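PDB 6CJ3: citrate lyase subunit beta-like protein from Mycobacterium tuberculosis H37Rv, which is probably a magnesium-dependent lyase of the HpcH/HpaI aldolase family, forms a homotrimer and may play a role in fatty acid biosynthesis. Local coordinates for residues D187-D192 against V213-H218. Sequence-based numbering, arbitrary orientation.
With PYR (pyruvic acid), chain G.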
loop_
_atom_site.group_PDB
_atom_site.type_symbol
_atom_site.label_atom_id
_atom_site.label_comp_id
_atom_site.label_asym_id
_atom_site.label_seq_id
_atom_site.Cartn_x
_atom_site.Cartn_y
_atom_site.Cartn_z
ATOM N N ASP A 187 -5.272 -9.574 -13.159
ATOM C CA ASP A 187 -6.249 -8.828 -12.371
ATOM C C ASP A 187 -7.425 -9.727 -11.978
ATOM O O ASP A 187 -7.741 -10.702 -12.665
ATOM C CB ASP A 187 -6.752 -7.608 -13.160
ATOM C CG ASP A 187 -7.310 -6.501 -12.260
ATOM O OD1 ASP A 187 -6.901 -6.393 -11.092
ATOM O OD2 ASP A 187 -8.183 -5.736 -12.725
ATOM N N ALA A 188 -8.075 -9.379 -10.863
ATOM C CA ALA A 188 -9.145 -10.172 -10.261
ATOM C C ALA A 188 -10.393 -10.215 -11.151
ATOM O O ALA A 188 -10.593 -9.374 -12.028
ATOM C CB ALA A 188 -9.522 -9.604 -8.890
ATOM N N VAL A 189 -11.248 -11.224 -10.898
ATOM C CA VAL A 189 -12.423 -11.484 -11.726
ATOM C C VAL A 189 -13.532 -10.505 -11.382
ATOM O O VAL A 189 -13.655 -10.042 -10.246
ATOM C CB VAL A 189 -12.914 -12.937 -11.558
ATOM C CG1 VAL A 189 -11.811 -13.935 -11.902
ATOM C CG2 VAL A 189 -13.435 -13.167 -10.148
ATOM N N HIS A 190 -14.361 -10.206 -12.378
ATOM C CA HIS A 190 -15.561 -9.390 -12.209
ATOM C C HIS A 190 -16.725 -10.365 -12.063
ATOM O O HIS A 190 -17.203 -10.931 -13.049
ATOM C CB HIS A 190 -15.735 -8.452 -13.400
ATOM C CG HIS A 190 -16.588 -7.262 -13.112
ATOM N ND1 HIS A 190 -16.106 -6.138 -12.470
ATOM C CD2 HIS A 190 -17.889 -7.013 -13.385
ATOM C CE1 HIS A 190 -17.078 -5.255 -12.349
ATOM N NE2 HIS A 190 -18.171 -5.757 -12.901
ATOM N N LEU A 191 -17.177 -10.567 -10.819
ATOM C CA LEU A 191 -18.191 -11.585 -10.555
ATOM C C LEU A 191 -19.549 -11.237 -11.155
ATOM O O LEU A 191 -20.319 -12.146 -11.475
ATOM C CB LEU A 191 -18.339 -11.818 -9.053
ATOM C CG LEU A 191 -17.180 -12.569 -8.390
ATOM C CD1 LEU A 191 -17.508 -12.758 -6.930
ATOM C CD2 LEU A 191 -16.924 -13.909 -9.058
ATOM N N ASP A 192 -19.876 -9.954 -11.297
ATOM C CA ASP A 192 -21.166 -9.551 -11.866
ATOM C C ASP A 192 -21.078 -9.669 -13.383
ATOM O O ASP A 192 -20.656 -8.744 -14.078
ATOM C CB ASP A 192 -21.527 -8.138 -11.430
ATOM C CG ASP A 192 -22.965 -7.767 -11.765
ATOM O OD1 ASP A 192 -23.597 -8.446 -12.593
ATOM O OD2 ASP A 192 -23.457 -6.777 -11.206
ATOM N N VAL A 213 -3.266 -9.414 -17.860
ATOM C CA VAL A 213 -4.382 -10.342 -18.023
ATOM C C VAL A 213 -5.519 -9.856 -17.143
ATOM O O VAL A 213 -5.291 -9.421 -16.012
ATOM C CB VAL A 213 -3.978 -11.784 -17.620
ATOM C CG1 VAL A 213 -5.227 -12.688 -17.477
ATOM C CG2 VAL A 213 -2.976 -12.390 -18.607
ATOM N N THR A 214 -6.748 -9.930 -17.652
ATOM C CA THR A 214 -7.921 -9.888 -16.790
ATOM C C THR A 214 -8.567 -11.265 -16.820
ATOM O O THR A 214 -8.954 -11.749 -17.887
ATOM C CB THR A 214 -8.919 -8.813 -17.220
ATOM O OG1 THR A 214 -8.401 -7.521 -16.872
ATOM C CG2 THR A 214 -10.252 -9.037 -16.512
ATOM N N VAL A 215 -8.696 -11.881 -15.654
ATOM C CA VAL A 215 -9.292 -13.203 -15.570
ATOM C C VAL A 215 -10.810 -13.068 -15.536
ATOM O O VAL A 215 -11.360 -12.197 -14.844
ATOM C CB VAL A 215 -8.762 -13.956 -14.338
ATOM C CG1 VAL A 215 -9.321 -15.377 -14.306
ATOM C CG2 VAL A 215 -7.228 -13.985 -14.360
ATOM N N CYS A 216 -11.489 -13.938 -16.287
ATOM C CA CYS A 216 -12.937 -13.923 -16.431
ATOM C C CYS A 216 -13.542 -15.220 -15.906
ATOM O O CYS A 216 -12.881 -16.262 -15.840
ATOM C CB CYS A 216 -13.345 -13.721 -17.898
ATOM S SG CYS A 216 -12.611 -12.252 -18.679
ATOM N N ILE A 217 -14.826 -15.156 -15.546
ATOM C CA ILE A 217 -15.559 -16.344 -15.130
ATOM C C ILE A 217 -16.704 -16.684 -16.083
ATOM O O ILE A 217 -17.441 -17.642 -15.843
ATOM C CB ILE A 217 -16.054 -16.218 -13.673
ATOM C CG1 ILE A 217 -16.564 -14.808 -13.385
ATOM C CG2 ILE A 217 -14.921 -16.476 -12.690
ATOM C CD1 ILE A 217 -17.941 -14.633 -13.729
ATOM N N HIS A 218 -16.846 -15.949 -17.190
ATOM C CA HIS A 218 -17.887 -16.264 -18.167
ATOM C C HIS A 218 -17.378 -15.876 -19.549
ATOM O O HIS A 218 -16.749 -14.813 -19.688
ATOM C CB HIS A 218 -19.201 -15.535 -17.859
ATOM C CG HIS A 218 -20.370 -16.026 -18.656
ATOM N ND1 HIS A 218 -20.658 -15.559 -19.920
ATOM C CD2 HIS A 218 -21.332 -16.933 -18.362
ATOM C CE1 HIS A 218 -21.748 -16.156 -20.371
ATOM N NE2 HIS A 218 -22.179 -16.993 -19.444
HETATM C C PYR G . -19.733 -7.329 -8.160
HETATM O O PYR G . -19.296 -8.448 -7.640
HETATM O OXT PYR G . -20.704 -6.675 -7.571
HETATM C CA PYR G . -19.173 -6.823 -9.333
HETATM O O3 PYR G . -18.433 -7.599 -10.097
HETATM C CB PYR G . -19.442 -5.392 -9.717
HETATM O O HOH W 1 -9.752 -6.205 -14.953
HETATM O O HOH W 2 -13.375 -10.221 -15.026
#
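Asp-187 and Thr-214 form a parallel bridge between the seventh and eighth strands of the TIM barrel, at the point where strand 184-187 gives way to the loop leading to helix 196-209. Asp-187 N donates a nearly straight bond to Val-213 O (2.9 Å, 175°), whereas the return bond from Val-215 N to Asp-187 O is weak at 3.4 Å. Beyond this pair the two backbones move apart and a water bridges them, accepting from His-190 N and donating to Val-215 O. That carbonyl also receives a CA-H...O contact from Val-189. A second water joins Asp-187 OD2 to Thr-214 OG1, on the side faced by helix 196-209; Arg-171 forms a salt bridge with this carboxylate and Trp-142 NE1 binds its other oxygen, while Tyr-229 also bonds to the threonine hydroxyl.

Apolar groups close the other side. CG1 of Val-189 meets CG1 of Val-215 at 3.7 Å, the two side chains crossing at a slant, and also touches Ile-217 CG2. Ile-217 holds CG1 between its backbone N and carbonyl carbon (chi1 40°), and the next torsion turns CD1 toward the carbonyls of His-190 and Leu-191. At the C-terminal end of the strands, where TIM barrels carry their active sites, the side chain of the substrate-binding Arg-72 lies about 7 Å from that of Ile-217.

The loop also holds a pyruvate, distinct from another that lies near Val-189. The His-190 ring, whose nitrogens bond to Asp-195 and Glu-202, has pyruvate O3 centred 3.3 Å above one face, and Asp-192 N donates to the same oxygen at 3.0 Å.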